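Local coordinates for probable glutathione S-transferase (Pseudomonas aeruginosa, PDB 6JWK), which is a zeta-family glutathione S-transferase homologue identified as a maleylpyruvate isomerase, probably catalysing cis-trans isomerisation of its substrate with the help of glutathione, at residues Q128-L139 and Q170-L181. Numbering follows the deposited sequence.
Sequences QRWYAHWVAEGL and QLANARRMGCDL
Tyr131 and Met177 carry this contact, the tyrosine ring lying flat beneath the methionine side chain. CG of Met177 sits over the middle of one ring face, 3.4 Å from the centroid of the Tyr131 ring and 8° off its normal, a CH-pi contact; beyond it SD stands higher over the same face, 4.5 Å from that centroid, a Met-aromatic contact. The bends at chi2 (-59°) and chi3 of Met177 then bring CE back down towards CG and CD2 of Tyr131. At its far end the tyrosine reaches the last turn of helix 162-176, where OH lies 3.0 Å from CB of Asn173, whose amide is turned nearly perpendicular to the ring. That amide looks elsewhere: its ND2 is hydrogen-bonded to Ser10 of the N-terminal thioredoxin-like domain, and its OD1 accepts a bond from NH1 of Arg176 (2.8 Å).

Leu139 closes the other end, its CD1 meeting both CD2 of Leu171 (3.9 Å) and CD2 of Leu181. Between the two ends, SG of Cys179 packs against Ala132 and CG1 of Val135 and approaches the Tyr131 ring obliquely, 4.1 Å from its CD1; the same valine methyl meets CB of Ala174 at 3.8 Å. The cysteine and Leu181 reach helix 124-149 because a Schellman motif at Gly178 ends helix 162-176 and turns the chain back along its neighbour.

The helix segments run at 140° to each other, an oblique antiparallel crossing, within the all-helical C-terminal domain. On another side of helix 124-149, Trp130 and Trp134 meet Tyr115 of the second subunit, placing this core next to the dimer interface. With no clear hydrogen bond across it, the pairing rests on apolar and sulfur-aromatic contacts; the buried OE1 of Gln170 has no modelled partner, probably at some energetic cost in an otherwise apolar interface.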
ATOM      1  N   GLN B 128     -19.131   2.050 -12.749  1.00 41.58           N
ATOM      2  CA  GLN B 128     -19.878   2.604 -11.586  1.00 38.75           C
ATOM      3  C   GLN B 128     -20.017   1.554 -10.477  1.00 34.02           C
ATOM      4  O   GLN B 128     -19.629   1.860  -9.314  1.00 34.77           O
ATOM      5  CB  GLN B 128     -21.271   3.063 -12.041  1.00 46.42           C
ATOM      6  CG  GLN B 128     -22.347   2.982 -10.945  1.00 51.05           C
ATOM      7  CD  GLN B 128     -21.940   4.018  -9.953  1.00 45.34           C
ATOM      8  OE1 GLN B 128     -21.171   4.893 -10.324  1.00 52.92           O
ATOM      9  NE2 GLN B 128     -22.347   3.882  -8.711  1.00 46.38           N
ATOM     10  N   ARG B 129     -20.635   0.400 -10.757  1.00 32.29           N
ATOM     11  CA  ARG B 129     -20.968  -0.632  -9.722  1.00 33.97           C
ATOM     12  C   ARG B 129     -19.687  -1.301  -9.176  1.00 34.46           C
ATOM     13  O   ARG B 129     -19.610  -1.683  -7.972  1.00 31.17           O
ATOM     14  CB  ARG B 129     -21.893  -1.714 -10.301  1.00 38.87           C
ATOM     15  CG  ARG B 129     -23.331  -1.247 -10.566  1.00 53.46           C
ATOM     16  CD  ARG B 129     -24.309  -2.250 -11.200  1.00 57.45           C
ATOM     17  NE  ARG B 129     -23.561  -3.115 -12.098  1.00 76.20           N
ATOM     18  CZ  ARG B 129     -23.123  -4.353 -11.816  1.00 74.00           C
ATOM     19  NH1 ARG B 129     -23.425  -4.942 -10.666  1.00 74.29           N
ATOM     20  NH2 ARG B 129     -22.385  -5.000 -12.707  1.00 60.21           N
ATOM     21  N   TRP B 130     -18.691  -1.503 -10.028  1.00 31.26           N
ATOM     22  CA  TRP B 130     -17.370  -1.996  -9.550  1.00 31.72           C
ATOM     23  C   TRP B 130     -16.831  -0.988  -8.524  1.00 25.03           C
ATOM     24  O   TRP B 130     -16.454  -1.423  -7.444  1.00 28.41           O
ATOM     25  CB  TRP B 130     -16.437  -2.178 -10.755  1.00 35.33           C
ATOM     26  CG  TRP B 130     -14.963  -2.176 -10.514  1.00 35.24           C
ATOM     27  CD1 TRP B 130     -14.144  -1.090 -10.339  1.00 35.91           C
ATOM     28  CD2 TRP B 130     -14.103  -3.319 -10.612  1.00 33.15           C
ATOM     29  NE1 TRP B 130     -12.838  -1.492 -10.261  1.00 34.99           N
ATOM     30  CE2 TRP B 130     -12.783  -2.853 -10.432  1.00 35.05           C
ATOM     31  CE3 TRP B 130     -14.324  -4.693 -10.805  1.00 37.27           C
ATOM     32  CZ2 TRP B 130     -11.691  -3.724 -10.442  1.00 34.31           C
ATOM     33  CZ3 TRP B 130     -13.236  -5.551 -10.818  1.00 36.31           C
ATOM     34  CH2 TRP B 130     -11.942  -5.069 -10.608  1.00 31.55           C
ATOM     35  N   TYR B 131     -16.769   0.286  -8.906  1.00 28.15           N
ATOM     36  CA  TYR B 131     -16.186   1.395  -8.107  1.00 30.34           C
ATOM     37  C   TYR B 131     -16.848   1.376  -6.722  1.00 34.44           C
ATOM     38  O   TYR B 131     -16.146   1.365  -5.658  1.00 27.57           O
ATOM     39  CB  TYR B 131     -16.320   2.714  -8.866  1.00 29.77           C
ATOM     40  CG  TYR B 131     -15.368   3.787  -8.414  1.00 30.33           C
ATOM     41  CD1 TYR B 131     -15.504   4.433  -7.189  1.00 30.94           C
ATOM     42  CD2 TYR B 131     -14.333   4.172  -9.238  1.00 33.42           C
ATOM     43  CE1 TYR B 131     -14.620   5.428  -6.801  1.00 29.64           C
ATOM     44  CE2 TYR B 131     -13.445   5.164  -8.863  1.00 38.20           C
ATOM     45  CZ  TYR B 131     -13.596   5.805  -7.647  1.00 33.20           C
ATOM     46  OH  TYR B 131     -12.671   6.775  -7.339  1.00 38.16           O
ATOM     47  N   ALA B 132     -18.178   1.265  -6.735  1.00 30.33           N
ATOM     48  CA  ALA B 132     -19.037   1.443  -5.550  1.00 29.34           C
ATOM     49  C   ALA B 132     -18.900   0.215  -4.663  1.00 27.99           C
ATOM     50  O   ALA B 132     -18.958   0.357  -3.428  1.00 26.39           O
ATOM     51  CB  ALA B 132     -20.477   1.704  -5.977  1.00 33.56           C
ATOM     52  N   HIS B 133     -18.630  -0.964  -5.239  1.00 29.22           N
ATOM     53  CA  HIS B 133     -18.432  -2.199  -4.431  1.00 27.54           C
ATOM     54  C   HIS B 133     -17.131  -2.076  -3.589  1.00 25.34           C
ATOM     55  O   HIS B 133     -17.157  -2.374  -2.401  1.00 28.17           O
ATOM     56  CB  HIS B 133     -18.478  -3.471  -5.315  1.00 31.42           C
ATOM     57  CG  HIS B 133     -18.080  -4.717  -4.589  1.00 33.96           C
ATOM     58  ND1 HIS B 133     -18.884  -5.320  -3.630  1.00 34.46           N
ATOM     59  CD2 HIS B 133     -16.949  -5.460  -4.646  1.00 34.02           C
ATOM     60  CE1 HIS B 133     -18.283  -6.393  -3.159  1.00 36.01           C
ATOM     61  NE2 HIS B 133     -17.082  -6.483  -3.746  1.00 32.20           N
ATOM     62  N   TRP B 134     -16.012  -1.722  -4.187  1.00 25.13           N
ATOM     63  CA  TRP B 134     -14.708  -1.696  -3.485  1.00 27.57           C
ATOM     64  C   TRP B 134     -14.774  -0.521  -2.491  1.00 30.13           C
ATOM     65  O   TRP B 134     -14.258  -0.654  -1.351  1.00 28.70           O
ATOM     66  CB  TRP B 134     -13.565  -1.589  -4.503  1.00 26.54           C
ATOM     67  CG  TRP B 134     -13.543  -2.723  -5.486  1.00 25.52           C
ATOM     68  CD1 TRP B 134     -13.575  -2.617  -6.841  1.00 26.19           C
ATOM     69  CD2 TRP B 134     -13.556  -4.127  -5.194  1.00 24.44           C
ATOM     70  NE1 TRP B 134     -13.600  -3.860  -7.416  1.00 28.35           N
ATOM     71  CE2 TRP B 134     -13.613  -4.807  -6.430  1.00 26.84           C
ATOM     72  CE3 TRP B 134     -13.496  -4.890  -4.025  1.00 28.22           C
ATOM     73  CZ2 TRP B 134     -13.640  -6.199  -6.524  1.00 27.78           C
ATOM     74  CZ3 TRP B 134     -13.487  -6.270  -4.111  1.00 29.83           C
ATOM     75  CH2 TRP B 134     -13.556  -6.914  -5.348  1.00 30.02           C
ATOM     76  N   VAL B 135     -15.423   0.580  -2.890  1.00 26.61           N
ATOM     77  CA  VAL B 135     -15.656   1.727  -1.978  1.00 25.25           C
ATOM     78  C   VAL B 135     -16.464   1.259  -0.762  1.00 25.18           C
ATOM     79  O   VAL B 135     -15.999   1.541   0.347  1.00 22.05           O
ATOM     80  CB  VAL B 135     -16.259   2.958  -2.681  1.00 27.76           C
ATOM     81  CG1 VAL B 135     -16.851   3.958  -1.689  1.00 27.52           C
ATOM     82  CG2 VAL B 135     -15.204   3.658  -3.532  1.00 30.06           C
ATOM     83  N   ALA B 136     -17.605   0.591  -0.909  1.00 25.01           N
ATOM     84  CA  ALA B 136     -18.469   0.237   0.259  1.00 25.41           C
ATOM     85  C   ALA B 136     -17.715  -0.704   1.194  1.00 27.64           C
ATOM     86  O   ALA B 136     -17.681  -0.461   2.378  1.00 28.06           O
ATOM     87  CB  ALA B 136     -19.787  -0.408  -0.182  1.00 26.04           C
ATOM     88  N   GLU B 137     -17.101  -1.748   0.659  1.00 30.87           N
ATOM     89  CA  GLU B 137     -16.314  -2.716   1.454  1.00 31.09           C
ATOM     90  C   GLU B 137     -15.223  -1.968   2.230  1.00 26.09           C
ATOM     91  O   GLU B 137     -15.090  -2.219   3.437  1.00 25.74           O
ATOM     92  CB  GLU B 137     -15.617  -3.746   0.555  1.00 33.36           C
ATOM     93  CG  GLU B 137     -16.560  -4.535  -0.319  1.00 42.93           C
ATOM     94  CD  GLU B 137     -17.194  -5.698   0.396  1.00 47.68           C
ATOM     95  OE1 GLU B 137     -16.442  -6.531   0.902  1.00 57.52           O
ATOM     96  OE2 GLU B 137     -18.422  -5.719   0.490  1.00 55.16           O
ATOM     97  N   GLY B 138     -14.447  -1.122   1.548  1.00 24.27           N
ATOM     98  CA  GLY B 138     -13.287  -0.449   2.172  1.00 23.37           C
ATOM     99  C   GLY B 138     -13.704   0.618   3.188  1.00 23.17           C
ATOM    100  O   GLY B 138     -13.107   0.687   4.254  1.00 22.03           O
ATOM    101  N   LEU B 139     -14.652   1.474   2.842  1.00 23.58           N
ATOM    102  CA  LEU B 139     -15.016   2.614   3.727  1.00 23.05           C
ATOM    103  C   LEU B 139     -15.782   2.105   4.955  1.00 22.22           C
ATOM    104  O   LEU B 139     -15.627   2.714   6.008  1.00 20.76           O
ATOM    105  CB  LEU B 139     -15.811   3.666   2.949  1.00 22.06           C
ATOM    106  CG  LEU B 139     -15.048   4.438   1.885  1.00 23.70           C
ATOM    107  CD1 LEU B 139     -15.860   5.622   1.420  1.00 28.70           C
ATOM    108  CD2 LEU B 139     -13.678   4.877   2.345  1.00 23.62           C
ATOM    109  N   GLN B 170      -9.612   9.887  -1.288  1.00 18.54           N
ATOM    110  CA  GLN B 170     -10.489   8.720  -1.504  1.00 18.12           C
ATOM    111  C   GLN B 170     -11.982   9.140  -1.376  1.00 19.75           C
ATOM    112  O   GLN B 170     -12.829   8.655  -2.181  1.00 19.40           O
ATOM    113  CB  GLN B 170     -10.131   7.620  -0.502  1.00 18.61           C
ATOM    114  CG  GLN B 170     -11.002   6.373  -0.636  1.00 18.03           C
ATOM    115  CD  GLN B 170     -10.787   5.814  -2.010  1.00 21.72           C
ATOM    116  OE1 GLN B 170     -11.624   5.992  -2.905  1.00 28.54           O
ATOM    117  NE2 GLN B 170      -9.638   5.181  -2.196  1.00 20.57           N
ATOM    118  N   LEU B 171     -12.336   9.965  -0.389  1.00 19.03           N
ATOM    119  CA  LEU B 171     -13.760  10.435  -0.249  1.00 20.96           C
ATOM    120  C   LEU B 171     -14.140  11.342  -1.424  1.00 19.36           C
ATOM    121  O   LEU B 171     -15.232  11.155  -1.995  1.00 22.13           O
ATOM    122  CB  LEU B 171     -13.943  11.127   1.109  1.00 21.29           C
ATOM    123  CG  LEU B 171     -13.864  10.204   2.311  1.00 24.38           C
ATOM    124  CD1 LEU B 171     -13.743  11.022   3.592  1.00 25.74           C
ATOM    125  CD2 LEU B 171     -15.082   9.292   2.342  1.00 26.74           C
ATOM    126  N   ALA B 172     -13.262  12.240  -1.871  1.00 21.38           N
ATOM    127  CA  ALA B 172     -13.581  13.127  -3.023  1.00 22.73           C
ATOM    128  C   ALA B 172     -13.900  12.238  -4.236  1.00 22.85           C
ATOM    129  O   ALA B 172     -14.908  12.450  -4.881  1.00 21.27           O
ATOM    130  CB  ALA B 172     -12.454  14.077  -3.304  1.00 19.03           C
ATOM    131  N   ASN B 173     -13.114  11.195  -4.437  1.00 23.55           N
ATOM    132  CA  ASN B 173     -13.238  10.255  -5.576  1.00 23.73           C
ATOM    133  C   ASN B 173     -14.561   9.511  -5.466  1.00 22.36           C
ATOM    134  O   ASN B 173     -15.268   9.410  -6.510  1.00 22.30           O
ATOM    135  CB  ASN B 173     -12.127   9.215  -5.606  1.00 27.58           C
ATOM    136  CG  ASN B 173     -10.898   9.654  -6.344  1.00 36.88           C
ATOM    137  OD1 ASN B 173     -10.934  10.654  -7.061  1.00 38.58           O
ATOM    138  ND2 ASN B 173      -9.823   8.885  -6.165  1.00 37.64           N
ATOM    139  N   ALA B 174     -14.837   8.936  -4.297  1.00 20.74           N
ATOM    140  CA  ALA B 174     -16.071   8.153  -4.071  1.00 23.04           C
ATOM    141  C   ALA B 174     -17.294   9.059  -4.318  1.00 25.36           C
ATOM    142  O   ALA B 174     -18.300   8.580  -4.948  1.00 22.95           O
ATOM    143  CB  ALA B 174     -16.094   7.535  -2.703  1.00 20.83           C
ATOM    144  N   ARG B 175     -17.228  10.319  -3.865  1.00 24.25           N
ATOM    145  CA  ARG B 175     -18.373  11.257  -3.963  1.00 23.87           C
ATOM    146  C   ARG B 175     -18.613  11.504  -5.450  1.00 24.02           C
ATOM    147  O   ARG B 175     -19.776  11.391  -5.888  1.00 23.44           O
ATOM    148  CB  ARG B 175     -18.078  12.574  -3.241  1.00 24.26           C
ATOM    149  CG  ARG B 175     -19.131  13.662  -3.450  1.00 22.93           C
ATOM    150  CD  ARG B 175     -18.894  14.864  -2.526  1.00 22.37           C
ATOM    151  NE  ARG B 175     -18.885  14.448  -1.110  1.00 20.69           N
ATOM    152  CZ  ARG B 175     -17.822  14.328  -0.300  1.00 22.06           C
ATOM    153  NH1 ARG B 175     -16.609  14.608  -0.731  1.00 23.17           N
ATOM    154  NH2 ARG B 175     -17.968  13.868   0.931  1.00 21.88           N
ATOM    155  N   ARG B 176     -17.538  11.808  -6.179  1.00 25.84           N
ATOM    156  CA  ARG B 176     -17.577  12.161  -7.613  1.00 28.28           C
ATOM    157  C   ARG B 176     -18.097  10.959  -8.422  1.00 27.56           C
ATOM    158  O   ARG B 176     -18.719  11.190  -9.480  1.00 28.64           O
ATOM    159  CB  ARG B 176     -16.219  12.656  -8.092  1.00 32.57           C
ATOM    160  CG  ARG B 176     -16.283  13.309  -9.461  1.00 42.90           C
ATOM    161  CD  ARG B 176     -14.966  13.971  -9.820  1.00 55.28           C
ATOM    162  NE  ARG B 176     -13.944  12.941  -9.960  1.00 64.46           N
ATOM    163  CZ  ARG B 176     -12.934  12.705  -9.110  1.00 79.77           C
ATOM    164  NH1 ARG B 176     -12.092  11.715  -9.358  1.00 88.54           N
ATOM    165  NH2 ARG B 176     -12.744  13.450  -8.032  1.00 84.96           N
ATOM    166  N   MET B 177     -17.891   9.727  -7.963  1.00 25.63           N
ATOM    167  CA  MET B 177     -18.356   8.525  -8.718  1.00 27.84           C
ATOM    168  C   MET B 177     -19.789   8.165  -8.307  1.00 29.11           C
ATOM    169  O   MET B 177     -20.283   7.093  -8.704  1.00 31.29           O
ATOM    170  CB  MET B 177     -17.409   7.336  -8.491  1.00 28.53           C
ATOM    171  CG  MET B 177     -16.160   7.425  -9.312  1.00 30.59           C
ATOM    172  SD  MET B 177     -16.493   7.487 -11.098  1.00 34.82           S
ATOM    173  CE  MET B 177     -17.295   5.889 -11.217  1.00 31.71           C
ATOM    174  N   GLY B 178     -20.442   8.971  -7.470  1.00 25.77           N
ATOM    175  CA  GLY B 178     -21.876   8.751  -7.191  1.00 26.26           C
ATOM    176  C   GLY B 178     -22.054   7.752  -6.094  1.00 25.72           C
ATOM    177  O   GLY B 178     -23.169   7.256  -5.938  1.00 28.07           O
ATOM    178  N   CYS B 179     -21.008   7.483  -5.286  1.00 23.48           N
ATOM    179  CA  CYS B 179     -21.146   6.503  -4.186  1.00 24.33           C
ATOM    180  C   CYS B 179     -21.988   7.087  -3.050  1.00 24.47           C
ATOM    181  O   CYS B 179     -21.874   8.290  -2.742  1.00 25.36           O
ATOM    182  CB  CYS B 179     -19.793   6.053  -3.631  1.00 26.95           C
ATOM    183  SG  CYS B 179     -18.767   5.285  -4.906  1.00 29.23           S
ATOM    184  N   ASP B 180     -22.714   6.213  -2.387  1.00 23.83           N
ATOM    185  CA  ASP B 180     -23.463   6.545  -1.152  1.00 25.15           C
ATOM    186  C   ASP B 180     -22.479   6.653   0.021  1.00 27.11           C
ATOM    187  O   ASP B 180     -22.008   5.597   0.500  1.00 25.99           O
ATOM    188  CB  ASP B 180     -24.512   5.460  -0.873  1.00 25.18           C
ATOM    189  CG  ASP B 180     -25.395   5.816   0.295  1.00 25.54           C
ATOM    190  OD1 ASP B 180     -25.280   6.962   0.757  1.00 26.12           O
ATOM    191  OD2 ASP B 180     -26.079   4.937   0.791  1.00 28.70           O
ATOM    192  N   LEU B 181     -22.311   7.852   0.584  1.00 25.02           N
ATOM    193  CA  LEU B 181     -21.366   8.116   1.692  1.00 26.19           C
ATOM    194  C   LEU B 181     -22.114   8.280   3.028  1.00 23.88           C
ATOM    195  O   LEU B 181     -21.451   8.369   4.086  1.00 22.31           O
ATOM    196  CB  LEU B 181     -20.567   9.363   1.317  1.00 26.98           C
ATOM    197  CG  LEU B 181     -19.708   9.219   0.054  1.00 29.50           C
ATOM    198  CD1 LEU B 181     -18.834  10.437  -0.128  1.00 27.70           C
ATOM    199  CD2 LEU B 181     -18.863   7.960   0.102  1.00 29.30           C
TER